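Local coordinates for TadZ (Pseudomonas aeruginosa, PDB 4LDA), which probably binds and hydrolyses ATP as a full-length pilus assembly protein, of which this chain is the CheY-like N-terminal domain, at residues Arg75-Leu87 / Ala95-Gly107. Numbering follows the deposited sequence.
Sequences RPMLSVVAIGDGL and AMRAGARDFITYG
A chi1 of -164° swings the ring of F103 away from its own backbone N and sets it with A82 O over one face, CZ and CE1 resting against the backbone of G84; I104 has CG1 between its backbone N and carbonyl carbon (chi1 53°), beside CG1 of I83. F103 and I104 belong to strand 102-104, the edge strand of a CheY-like parallel sheet, and the pairing illustrates how a beta-alpha-beta crossover closes: strand 79-83 runs out, helix 89-98 returns, and strand 102-104 adds a parallel edge. A Schellman motif at G99 ends the helix, and a water joins G99 O to L78 O and V80 N. Backbone bonds then run from R101 N to V80 O and from A82 N to D102 O (2.9 Å), followed by I104 N to A82 O and G84 N to I104 O. On the helix side, A82 CB packs 3.6 Å from F103 CD2 and 4.0 Å from A95 CB, which meets the ring at its edge. The other face carries V81, I83, D102 and I104, covered partly by L19 and W18 of helix 13-22 and L116 of helix 110-121. R101 bends at chi3 and reaches back, its guanidinium lying with one face under L78 O and S79 CA; P76 O sits at the guanidinium's edge and takes a weak bond from NH2. At the other end, T105 OG1 donates to G84 O over 3.0 Å, nearly in line with the carbonyl bond.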
loop_
_atom_site.group_PDB
_atom_site.type_symbol
_atom_site.label_atom_id
_atom_site.label_comp_id
_atom_site.label_asym_id
_atom_site.label_seq_id
_atom_site.Cartn_x
_atom_site.Cartn_y
_atom_site.Cartn_z
ATOM N N ARG A 75 2.755 -9.459 9.345
ATOM C CA ARG A 75 3.791 -9.461 8.305
ATOM C C ARG A 75 4.719 -8.257 8.526
ATOM O O ARG A 75 4.465 -7.164 8.009
ATOM C CB ARG A 75 3.164 -9.460 6.887
ATOM C CG ARG A 75 2.915 -10.845 6.264
ATOM C CD ARG A 75 1.874 -11.645 7.003
ATOM N NE ARG A 75 1.550 -12.933 6.389
ATOM C CZ ARG A 75 0.843 -13.870 7.009
ATOM N NH1 ARG A 75 0.425 -13.682 8.254
ATOM N NH2 ARG A 75 0.570 -15.015 6.402
ATOM N N PRO A 76 5.788 -8.429 9.325
ATOM C CA PRO A 76 6.658 -7.278 9.643
ATOM C C PRO A 76 7.485 -6.786 8.452
ATOM O O PRO A 76 7.882 -5.614 8.429
ATOM C CB PRO A 76 7.578 -7.815 10.749
ATOM C CG PRO A 76 6.918 -9.075 11.235
ATOM C CD PRO A 76 6.217 -9.639 10.053
HETATM N N MSE A 77 7.735 -7.668 7.468
HETATM C CA MSE A 77 8.536 -7.356 6.280
HETATM C C MSE A 77 7.706 -6.675 5.174
HETATM O O MSE A 77 8.282 -6.209 4.185
HETATM C CB MSE A 77 9.196 -8.635 5.733
HETATM C CG MSE A 77 10.253 -9.247 6.683
HETATM SE SE MSE A 77 11.755 -8.039 7.204
HETATM C CE MSE A 77 11.014 -7.107 8.812
ATOM N N LEU A 78 6.368 -6.622 5.340
ATOM C CA LEU A 78 5.451 -6.005 4.385
ATOM C C LEU A 78 5.613 -4.484 4.388
ATOM O O LEU A 78 5.656 -3.867 5.461
ATOM C CB LEU A 78 3.986 -6.389 4.725
ATOM C CG LEU A 78 2.866 -5.796 3.841
ATOM C CD1 LEU A 78 2.843 -6.434 2.469
ATOM C CD2 LEU A 78 1.518 -5.945 4.501
ATOM N N SER A 79 5.693 -3.884 3.184
ATOM C CA SER A 79 5.750 -2.431 3.032
ATOM C C SER A 79 4.329 -1.914 2.803
ATOM O O SER A 79 3.705 -2.254 1.801
ATOM C CB SER A 79 6.689 -2.016 1.901
ATOM O OG SER A 79 8.003 -2.504 2.085
ATOM N N VAL A 80 3.794 -1.156 3.767
ATOM C CA VAL A 80 2.460 -0.581 3.643
ATOM C C VAL A 80 2.648 0.890 3.201
ATOM O O VAL A 80 3.341 1.657 3.874
ATOM C CB VAL A 80 1.594 -0.745 4.928
ATOM C CG1 VAL A 80 0.228 -0.093 4.762
ATOM C CG2 VAL A 80 1.425 -2.213 5.294
ATOM N N VAL A 81 2.073 1.248 2.042
ATOM C CA VAL A 81 2.110 2.604 1.486
ATOM C C VAL A 81 0.705 3.194 1.564
ATOM O O VAL A 81 -0.221 2.656 0.961
ATOM C CB VAL A 81 2.669 2.647 0.027
ATOM C CG1 VAL A 81 2.712 4.079 -0.498
ATOM C CG2 VAL A 81 4.056 2.005 -0.062
ATOM N N ALA A 82 0.546 4.289 2.315
ATOM C CA ALA A 82 -0.751 4.955 2.455
ATOM C C ALA A 82 -0.992 5.923 1.303
ATOM O O ALA A 82 -0.052 6.496 0.772
ATOM C CB ALA A 82 -0.828 5.688 3.786
ATOM N N ILE A 83 -2.249 6.060 0.893
ATOM C CA ILE A 83 -2.703 6.954 -0.176
ATOM C C ILE A 83 -3.716 7.912 0.460
ATOM O O ILE A 83 -4.691 7.460 1.044
ATOM C CB ILE A 83 -3.282 6.183 -1.404
ATOM C CG1 ILE A 83 -2.289 5.184 -2.009
ATOM C CG2 ILE A 83 -3.846 7.131 -2.480
ATOM C CD1 ILE A 83 -2.992 4.097 -2.894
ATOM N N GLY A 84 -3.404 9.197 0.488
ATOM C CA GLY A 84 -4.304 10.158 1.090
ATOM C C GLY A 84 -3.888 11.585 0.855
ATOM O O GLY A 84 -2.917 11.852 0.139
ATOM N N ASP A 85 -4.617 12.499 1.500
ATOM C CA ASP A 85 -4.429 13.941 1.435
ATOM C C ASP A 85 -3.078 14.355 2.065
ATOM O O ASP A 85 -2.906 14.297 3.283
ATOM C CB ASP A 85 -5.616 14.620 2.155
ATOM C CG ASP A 85 -5.670 16.136 2.083
ATOM O OD1 ASP A 85 -4.938 16.723 1.246
ATOM O OD2 ASP A 85 -6.476 16.742 2.845
ATOM N N GLY A 86 -2.161 14.812 1.210
ATOM C CA GLY A 86 -0.839 15.286 1.597
ATOM C C GLY A 86 -0.830 16.609 2.343
ATOM O O GLY A 86 0.212 17.025 2.868
ATOM N N LEU A 87 -1.973 17.313 2.352
ATOM C CA LEU A 87 -2.134 18.585 3.067
ATOM C C LEU A 87 -2.537 18.359 4.556
ATOM O O LEU A 87 -2.491 19.290 5.356
ATOM C CB LEU A 87 -3.189 19.452 2.367
ATOM C CG LEU A 87 -2.897 19.951 0.963
ATOM C CD1 LEU A 87 -4.188 20.488 0.313
ATOM C CD2 LEU A 87 -1.854 21.042 0.975
ATOM N N ALA A 95 -1.050 7.588 9.856
ATOM C CA ALA A 95 -0.654 6.517 8.928
ATOM C C ALA A 95 0.711 5.955 9.296
ATOM O O ALA A 95 0.853 4.735 9.395
ATOM C CB ALA A 95 -0.639 7.034 7.498
HETATM N N MSE A 96 1.691 6.845 9.567
HETATM C CA MSE A 96 3.052 6.483 9.979
HETATM C C MSE A 96 3.030 5.746 11.321
HETATM O O MSE A 96 3.716 4.732 11.453
HETATM C CB MSE A 96 3.974 7.703 10.056
HETATM C CG MSE A 96 4.055 8.522 8.733
HETATM SE SE MSE A 96 4.588 7.641 7.033
HETATM C CE MSE A 96 6.523 7.505 7.377
ATOM N N ARG A 97 2.229 6.230 12.296
ATOM C CA ARG A 97 2.085 5.601 13.604
ATOM C C ARG A 97 1.456 4.207 13.486
ATOM O O ARG A 97 1.871 3.309 14.219
ATOM C CB ARG A 97 1.244 6.463 14.546
ATOM C CG ARG A 97 1.932 7.714 15.090
ATOM C CD ARG A 97 1.068 8.446 16.150
ATOM N NE ARG A 97 0.492 9.745 15.725
ATOM C CZ ARG A 97 -0.792 9.957 15.409
ATOM N NH1 ARG A 97 -1.679 8.970 15.494
ATOM N NH2 ARG A 97 -1.198 11.164 15.025
ATOM N N ALA A 98 0.466 4.021 12.569
ATOM C CA ALA A 98 -0.214 2.740 12.304
ATOM C C ALA A 98 0.774 1.685 11.772
ATOM O O ALA A 98 0.577 0.497 12.021
ATOM C CB ALA A 98 -1.350 2.937 11.317
ATOM N N GLY A 99 1.819 2.125 11.059
ATOM C CA GLY A 99 2.852 1.251 10.509
ATOM C C GLY A 99 3.165 1.437 9.039
ATOM O O GLY A 99 4.001 0.703 8.504
ATOM N N ALA A 100 2.516 2.414 8.369
ATOM C CA ALA A 100 2.771 2.698 6.959
ATOM C C ALA A 100 4.179 3.273 6.777
ATOM O O ALA A 100 4.573 4.186 7.483
ATOM C CB ALA A 100 1.728 3.646 6.401
ATOM N N ARG A 101 4.955 2.667 5.880
ATOM C CA ARG A 101 6.347 2.993 5.567
ATOM C C ARG A 101 6.428 4.317 4.779
ATOM O O ARG A 101 7.385 5.077 4.983
ATOM C CB ARG A 101 6.951 1.815 4.752
ATOM C CG ARG A 101 8.478 1.672 4.801
ATOM C CD ARG A 101 8.919 0.234 4.520
ATOM N NE ARG A 101 8.571 -0.686 5.618
ATOM C CZ ARG A 101 8.843 -1.994 5.648
ATOM N NH1 ARG A 101 9.464 -2.574 4.626
ATOM N NH2 ARG A 101 8.483 -2.730 6.692
ATOM N N ASP A 102 5.452 4.555 3.873
ATOM C CA ASP A 102 5.413 5.739 3.015
ATOM C C ASP A 102 3.960 6.243 2.827
ATOM O O ASP A 102 3.011 5.523 3.154
ATOM C CB ASP A 102 6.065 5.415 1.654
ATOM C CG ASP A 102 7.495 4.895 1.755
ATOM O OD1 ASP A 102 7.673 3.671 1.958
ATOM O OD2 ASP A 102 8.434 5.707 1.611
ATOM N N PHE A 103 3.805 7.497 2.334
ATOM C CA PHE A 103 2.524 8.164 2.076
ATOM C C PHE A 103 2.577 8.905 0.736
ATOM O O PHE A 103 3.451 9.754 0.537
ATOM C CB PHE A 103 2.227 9.150 3.225
ATOM C CG PHE A 103 0.793 9.624 3.312
ATOM C CD1 PHE A 103 0.307 10.592 2.436
ATOM C CD2 PHE A 103 -0.043 9.172 4.326
ATOM C CE1 PHE A 103 -0.986 11.063 2.550
ATOM C CE2 PHE A 103 -1.358 9.616 4.416
ATOM C CZ PHE A 103 -1.815 10.567 3.540
ATOM N N ILE A 104 1.655 8.585 -0.176
ATOM C CA ILE A 104 1.580 9.206 -1.499
ATOM C C ILE A 104 0.187 9.803 -1.672
ATOM O O ILE A 104 -0.758 9.385 -1.007
ATOM C CB ILE A 104 1.948 8.221 -2.661
ATOM C CG1 ILE A 104 1.119 6.918 -2.594
ATOM C CG2 ILE A 104 3.464 7.919 -2.629
ATOM C CD1 ILE A 104 1.264 5.946 -3.756
ATOM N N THR A 105 0.080 10.816 -2.520
ATOM C CA THR A 105 -1.207 11.438 -2.795
ATOM C C THR A 105 -1.675 10.934 -4.156
ATOM O O THR A 105 -0.902 10.857 -5.117
ATOM C CB THR A 105 -1.157 12.983 -2.700
ATOM O OG1 THR A 105 -0.749 13.336 -1.385
ATOM C CG2 THR A 105 -2.512 13.649 -2.977
ATOM N N TYR A 106 -2.962 10.557 -4.201
ATOM C CA TYR A 106 -3.631 10.108 -5.408
ATOM C C TYR A 106 -3.494 11.155 -6.506
ATOM O O TYR A 106 -3.775 12.327 -6.276
ATOM C CB TYR A 106 -5.102 9.814 -5.110
ATOM C CG TYR A 106 -5.960 9.670 -6.335
ATOM C CD1 TYR A 106 -5.728 8.652 -7.254
ATOM C CD2 TYR A 106 -7.049 10.505 -6.546
ATOM C CE1 TYR A 106 -6.514 8.520 -8.396
ATOM C CE2 TYR A 106 -7.848 10.378 -7.674
ATOM C CZ TYR A 106 -7.590 9.368 -8.587
ATOM O OH TYR A 106 -8.373 9.223 -9.700
ATOM N N GLY A 107 -3.018 10.735 -7.664
ATOM C CA GLY A 107 -2.807 11.629 -8.791
ATOM C C GLY A 107 -1.373 12.086 -8.933
ATOM O O GLY A 107 -1.075 12.966 -9.749
HETATM O O HOH W 1 5.004 -0.886 6.199
#